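Acetate kinase (Entamoeba histolytica, PDB 4H0O) is a pyrophosphate-dependent acetate kinase of the ASKHA superfamily that probably interconverts acetate and acetyl phosphate by phosphoryl transfer. Local coordinates at residues Ile207-Gly212 with Ser216-Ile221; Leu330-Gln335 with Lys345-Lys350. All blocks are in the same frame, centred on the assembly; numbering follows the deposited sequence.

Both contacts involve the six-stranded mixed sheet of one RNase H-like domain. Contact 1 is the hairpin of strands 205-211 and 216-222. Contact 2 starts on strand 329-333, the parallel neighbour of strand 205-211, and reaches helix 341-350. Their centres lie about 10 Å apart. Probable hydrogen bonds join them from C209 N to V331 O (2.8 Å) and from C209 O to T333 N (2.9 Å). Contact 1 is nearer the predicted catalytic residues: the S217 side chain is about 3 Å from that of H184. In contact 2, the side chain of I347 is about 9 Å from that of M285, in the predicted ATP site.

Contact 1: residues Ile207-Gly212 with Ser216-Ile221; sequences IACHLG and SSCCGI
This antiparallel beta hairpin pairs I207-L211 with S216-I221, and a short loop joins the strands after G212. The local sequence H210-L211-G212 fits the start of the second phosphate motif of ASKHA kinases. A208 and C219 form a hydrogen-bonded pair: A208 N reaches C219 O at 3.0 Å and C219 N reaches A208 O at 2.9 Å. H210 and S217 form the next such pair. H210 N lies almost on the line of the S217 carbonyl, but its N-H is bent (136°).

C209 and C218 form the non-hydrogen-bonded pair between them. Each sulfur stands anti to its own carbonyl carbon and beside its backbone N (chi1 -53° and -70°). On this shared face C209 SG meets C218 SG at 3.7 Å, a van der Waals contact and not a disulfide. I207, L211 and S216 lie on the same face. Helix 299-324 covers it, with L313 packed on both C218 and L211.

A208, H210, S217 and C219 point to the other face, under Y188 of helix 185-195. S217 OG bonds to Y188 OH and to H184 ND1. The H210 ring stacks on H184, and its ND1 bonds to S187.

At the loop end, G212 N donates to S216 OG over 3.1 Å. S216 OG donates to a water (3.0 Å), which donates to the G212 carbonyl. A hydroxyl and one water thus satisfy both backbone polar groups of G212.

The two faces differ in chemistry. That of I207, C209, L211 and C218 is largely apolar, with S216 as its polar member at the loop end. On the other, S217 and H210 both engage H184, a predicted transition-state stabiliser, consistent with a part in positioning that histidine.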
loop_
_atom_site.group_PDB
_atom_site.type_symbol
_atom_site.label_atom_id
_atom_site.label_comp_id
_atom_site.label_asym_id
_atom_site.label_seq_id
_atom_site.Cartn_x
_atom_site.Cartn_y
_atom_site.Cartn_z
ATOM N N ILE B 207 6.851 -8.747 13.705
ATOM C CA ILE B 207 5.868 -8.600 12.641
ATOM C C ILE B 207 5.056 -9.886 12.577
ATOM O O ILE B 207 5.598 -10.968 12.329
ATOM C CB ILE B 207 6.518 -8.307 11.269
ATOM C CG1 ILE B 207 7.172 -6.924 11.269
ATOM C CG2 ILE B 207 5.479 -8.383 10.157
ATOM C CD1 ILE B 207 7.815 -6.535 9.945
ATOM N N ALA B 208 3.755 -9.769 12.822
ATOM C CA ALA B 208 2.871 -10.928 12.802
ATOM C C ALA B 208 2.033 -10.940 11.531
ATOM O O ALA B 208 1.557 -9.896 11.084
ATOM C CB ALA B 208 1.980 -10.934 14.021
ATOM N N CYS B 209 1.840 -12.124 10.958
ATOM C CA CYS B 209 1.030 -12.256 9.753
ATOM C C CYS B 209 -0.186 -13.145 10.007
ATOM O O CYS B 209 -0.061 -14.366 10.142
ATOM C CB CYS B 209 1.864 -12.831 8.610
ATOM S SG CYS B 209 3.402 -11.948 8.291
ATOM N N HIS B 210 -1.359 -12.527 10.087
ATOM C CA HIS B 210 -2.606 -13.270 10.209
ATOM C C HIS B 210 -3.068 -13.651 8.807
ATOM O O HIS B 210 -3.775 -12.886 8.146
ATOM C CB HIS B 210 -3.666 -12.417 10.913
ATOM C CG HIS B 210 -4.972 -13.111 11.131
ATOM N ND1 HIS B 210 -5.462 -13.411 12.379
ATOM C CD2 HIS B 210 -5.915 -13.550 10.246
ATOM C CE1 HIS B 210 -6.637 -14.010 12.268
ATOM N NE2 HIS B 210 -6.927 -14.104 10.980
ATOM N N LEU B 211 -2.649 -14.823 8.348
ATOM C CA LEU B 211 -2.990 -15.268 7.004
ATOM C C LEU B 211 -4.202 -16.200 7.058
ATOM O O LEU B 211 -4.067 -17.423 7.186
ATOM C CB LEU B 211 -1.781 -15.934 6.337
ATOM C CG LEU B 211 -0.537 -15.037 6.289
ATOM C CD1 LEU B 211 0.573 -15.628 5.422
ATOM C CD2 LEU B 211 -0.905 -13.635 5.808
ATOM N N GLY B 212 -5.388 -15.604 6.959
ATOM C CA GLY B 212 -6.626 -16.322 7.198
ATOM C C GLY B 212 -7.351 -16.821 5.962
ATOM O O GLY B 212 -6.917 -16.594 4.830
ATOM N N SER B 216 -7.023 -11.198 5.701
ATOM C CA SER B 216 -5.607 -11.351 6.014
ATOM C C SER B 216 -4.992 -9.991 6.313
ATOM O O SER B 216 -5.348 -8.988 5.686
ATOM C CB SER B 216 -4.854 -12.016 4.858
ATOM O OG SER B 216 -5.077 -13.414 4.833
ATOM N N SER B 217 -4.061 -9.961 7.263
ATOM C CA SER B 217 -3.378 -8.722 7.616
ATOM C C SER B 217 -2.013 -8.984 8.249
ATOM O O SER B 217 -1.707 -10.106 8.661
ATOM C CB SER B 217 -4.243 -7.883 8.564
ATOM O OG SER B 217 -4.276 -8.447 9.862
ATOM N N CYS B 218 -1.192 -7.940 8.306
ATOM C CA CYS B 218 0.071 -7.972 9.034
ATOM C C CYS B 218 0.051 -6.900 10.110
ATOM O O CYS B 218 -0.626 -5.877 9.963
ATOM C CB CYS B 218 1.248 -7.708 8.099
ATOM S SG CYS B 218 1.597 -9.037 6.946
ATOM N N CYS B 219 0.799 -7.124 11.185
ATOM C CA CYS B 219 0.880 -6.138 12.252
ATOM C C CYS B 219 2.320 -5.926 12.718
ATOM O O CYS B 219 3.032 -6.889 13.017
ATOM C CB CYS B 219 0.008 -6.559 13.434
ATOM S SG CYS B 219 -0.162 -5.293 14.715
ATOM N N GLY B 220 2.749 -4.669 12.773
ATOM C CA GLY B 220 4.049 -4.348 13.332
ATOM C C GLY B 220 3.904 -4.132 14.826
ATOM O O GLY B 220 3.149 -3.259 15.261
ATOM N N ILE B 221 4.621 -4.927 15.615
ATOM C CA ILE B 221 4.462 -4.902 17.064
ATOM C C ILE B 221 5.760 -4.542 17.794
ATOM O O ILE B 221 6.769 -5.247 17.685
ATOM C CB ILE B 221 3.915 -6.248 17.574
ATOM C CG1 ILE B 221 2.553 -6.525 16.930
ATOM C CG2 ILE B 221 3.796 -6.237 19.088
ATOM C CD1 ILE B 221 2.063 -7.944 17.103
HETATM O O HOH W 1 -7.654 -14.111 3.404
#

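Contact 2: residues Leu330-Gln335 with Lys345-Lys350; sequences LVFTDQ and KAICDK
L330 and F332 reach from strand 329-333 to one methyl group of I347 on helix 341-350. I347 CG2 lies 4.1 Å from L330 CD2 and 4.1 Å from F332 CZ. The methyl comes to the edge of the phenyl ring, near its plane, and not over a face. F332 CZ is also 4.2 Å from I347 CB. The L330 and I347 side chains run at about a right angle to each other. All three are buried, and the contact across these segments is purely apolar.

The torsions set up the meeting. In I347, a chi1 of -68° sets CG1 beside the backbone N and leaves CG2 anti to it, turned to the strand. The CG1 branch leads elsewhere. L330 CG is anti to its own backbone N (chi1 179°), and CD2 carries the leucine on to the helix.

Further out, I347 packs on L313 and I317 of helix 299-324. A346 touches F306 and I310 of the same helix. F332 also touches V383 and V385 of strand 382-385, and C348 adds a contact to V383. L330 rests on I207 and C209 of strand 205-211. Helix 341-350 thus lies against one face of the sheet, beside helix 299-324.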
loop_
_atom_site.group_PDB
_atom_site.type_symbol
_atom_site.label_atom_id
_atom_site.label_comp_id
_atom_site.label_asym_id
_atom_site.label_seq_id
_atom_site.Cartn_x
_atom_site.Cartn_y
_atom_site.Cartn_z
ATOM N N LEU B 330 9.580 -12.912 12.900
ATOM C CA LEU B 330 8.455 -12.966 11.974
ATOM C C LEU B 330 7.589 -14.171 12.335
ATOM O O LEU B 330 8.089 -15.298 12.427
ATOM C CB LEU B 330 8.952 -13.079 10.527
ATOM C CG LEU B 330 7.879 -13.169 9.435
ATOM C CD1 LEU B 330 7.145 -11.849 9.293
ATOM C CD2 LEU B 330 8.470 -13.601 8.092
ATOM N N VAL B 331 6.299 -13.941 12.557
ATOM C CA VAL B 331 5.412 -15.017 12.985
ATOM C C VAL B 331 4.212 -15.196 12.065
ATOM O O VAL B 331 3.529 -14.231 11.721
ATOM C CB VAL B 331 4.908 -14.789 14.424
ATOM C CG1 VAL B 331 4.077 -13.518 14.500
ATOM C CG2 VAL B 331 4.105 -15.990 14.901
ATOM N N PHE B 332 3.956 -16.441 11.674
ATOM C CA PHE B 332 2.792 -16.758 10.857
ATOM C C PHE B 332 1.666 -17.338 11.707
ATOM O O PHE B 332 1.910 -18.161 12.592
ATOM C CB PHE B 332 3.171 -17.745 9.757
ATOM C CG PHE B 332 4.136 -17.192 8.757
ATOM C CD1 PHE B 332 3.693 -16.365 7.734
ATOM C CD2 PHE B 332 5.487 -17.504 8.829
ATOM C CE1 PHE B 332 4.581 -15.855 6.803
ATOM C CE2 PHE B 332 6.380 -16.999 7.903
ATOM C CZ PHE B 332 5.926 -16.172 6.887
ATOM N N THR B 333 0.433 -16.915 11.439
ATOM C CA THR B 333 -0.704 -17.436 12.189
ATOM C C THR B 333 -1.942 -17.608 11.314
ATOM O O THR B 333 -1.929 -17.271 10.128
ATOM C CB THR B 333 -1.027 -16.567 13.426
ATOM O OG1 THR B 333 -1.978 -17.242 14.257
ATOM C CG2 THR B 333 -1.594 -15.228 13.008
ATOM N N ASP B 334 -3.000 -18.145 11.916
ATOM C CA ASP B 334 -4.218 -18.548 11.209
ATOM C C ASP B 334 -3.985 -19.602 10.124
ATOM O O ASP B 334 -2.842 -19.972 9.842
ATOM C CB ASP B 334 -4.989 -17.347 10.658
ATOM C CG ASP B 334 -6.301 -17.757 10.010
ATOM O OD1 ASP B 334 -6.607 -18.967 10.013
ATOM O OD2 ASP B 334 -7.012 -16.877 9.479
ATOM N N GLN B 335 -5.082 -20.071 9.528
ATOM C CA GLN B 335 -5.092 -21.257 8.662
ATOM C C GLN B 335 -3.955 -21.359 7.643
ATOM O O GLN B 335 -3.219 -22.346 7.633
ATOM C CB GLN B 335 -6.447 -21.394 7.956
ATOM C CG GLN B 335 -7.326 -22.514 8.501
ATOM C CD GLN B 335 -7.635 -23.574 7.458
ATOM O OE1 GLN B 335 -7.530 -23.328 6.255
ATOM N NE2 GLN B 335 -8.014 -24.763 7.915
ATOM N N LYS B 345 7.832 -20.346 2.870
ATOM C CA LYS B 345 9.083 -20.496 2.135
ATOM C C LYS B 345 9.258 -19.356 1.138
ATOM O O LYS B 345 10.333 -18.763 1.042
ATOM C CB LYS B 345 9.125 -21.848 1.415
ATOM C CG LYS B 345 10.415 -22.122 0.653
ATOM C CD LYS B 345 11.641 -21.803 1.499
ATOM C CE LYS B 345 12.893 -22.472 0.947
ATOM N NZ LYS B 345 12.933 -22.463 -0.538
ATOM N N ALA B 346 8.192 -19.043 0.409
ATOM C CA ALA B 346 8.239 -17.967 -0.573
ATOM C C ALA B 346 8.617 -16.643 0.089
ATOM O O ALA B 346 9.431 -15.885 -0.441
ATOM C CB ALA B 346 6.912 -17.849 -1.301
ATOM N N ILE B 347 8.030 -16.373 1.251
ATOM C CA ILE B 347 8.327 -15.149 1.987
ATOM C C ILE B 347 9.774 -15.128 2.492
ATOM O O ILE B 347 10.499 -14.147 2.298
ATOM C CB ILE B 347 7.357 -14.950 3.167
ATOM C CG1 ILE B 347 5.947 -14.660 2.651
ATOM C CG2 ILE B 347 7.822 -13.816 4.056
ATOM C CD1 ILE B 347 5.891 -13.524 1.645
ATOM N N CYS B 348 10.196 -16.214 3.133
ATOM C CA CYS B 348 11.537 -16.275 3.711
ATOM C C CYS B 348 12.656 -16.184 2.669
ATOM O O CYS B 348 13.746 -15.685 2.965
ATOM C CB CYS B 348 11.696 -17.529 4.576
ATOM S SG CYS B 348 10.636 -17.529 6.052
ATOM N N ASP B 349 12.390 -16.656 1.453
ATOM C CA ASP B 349 13.368 -16.541 0.374
ATOM C C ASP B 349 13.513 -15.091 -0.099
ATOM O O ASP B 349 14.605 -14.659 -0.472
ATOM C CB ASP B 349 13.008 -17.469 -0.795
ATOM C CG ASP B 349 13.437 -18.914 -0.555
ATOM O OD1 ASP B 349 14.191 -19.167 0.411
ATOM O OD2 ASP B 349 13.032 -19.794 -1.346
ATOM N N LYS B 350 12.409 -14.346 -0.072
ATOM C CA LYS B 350 12.422 -12.925 -0.409
ATOM C C LYS B 350 13.255 -12.147 0.599
ATOM O O LYS B 350 13.846 -11.116 0.273
ATOM C CB LYS B 350 10.999 -12.356 -0.415
ATOM C CG LYS B 350 10.089 -12.886 -1.513
ATOM C CD LYS B 350 10.597 -12.488 -2.888
ATOM C CE LYS B 350 9.729 -13.087 -3.989
ATOM N NZ LYS B 350 10.426 -13.097 -5.310
#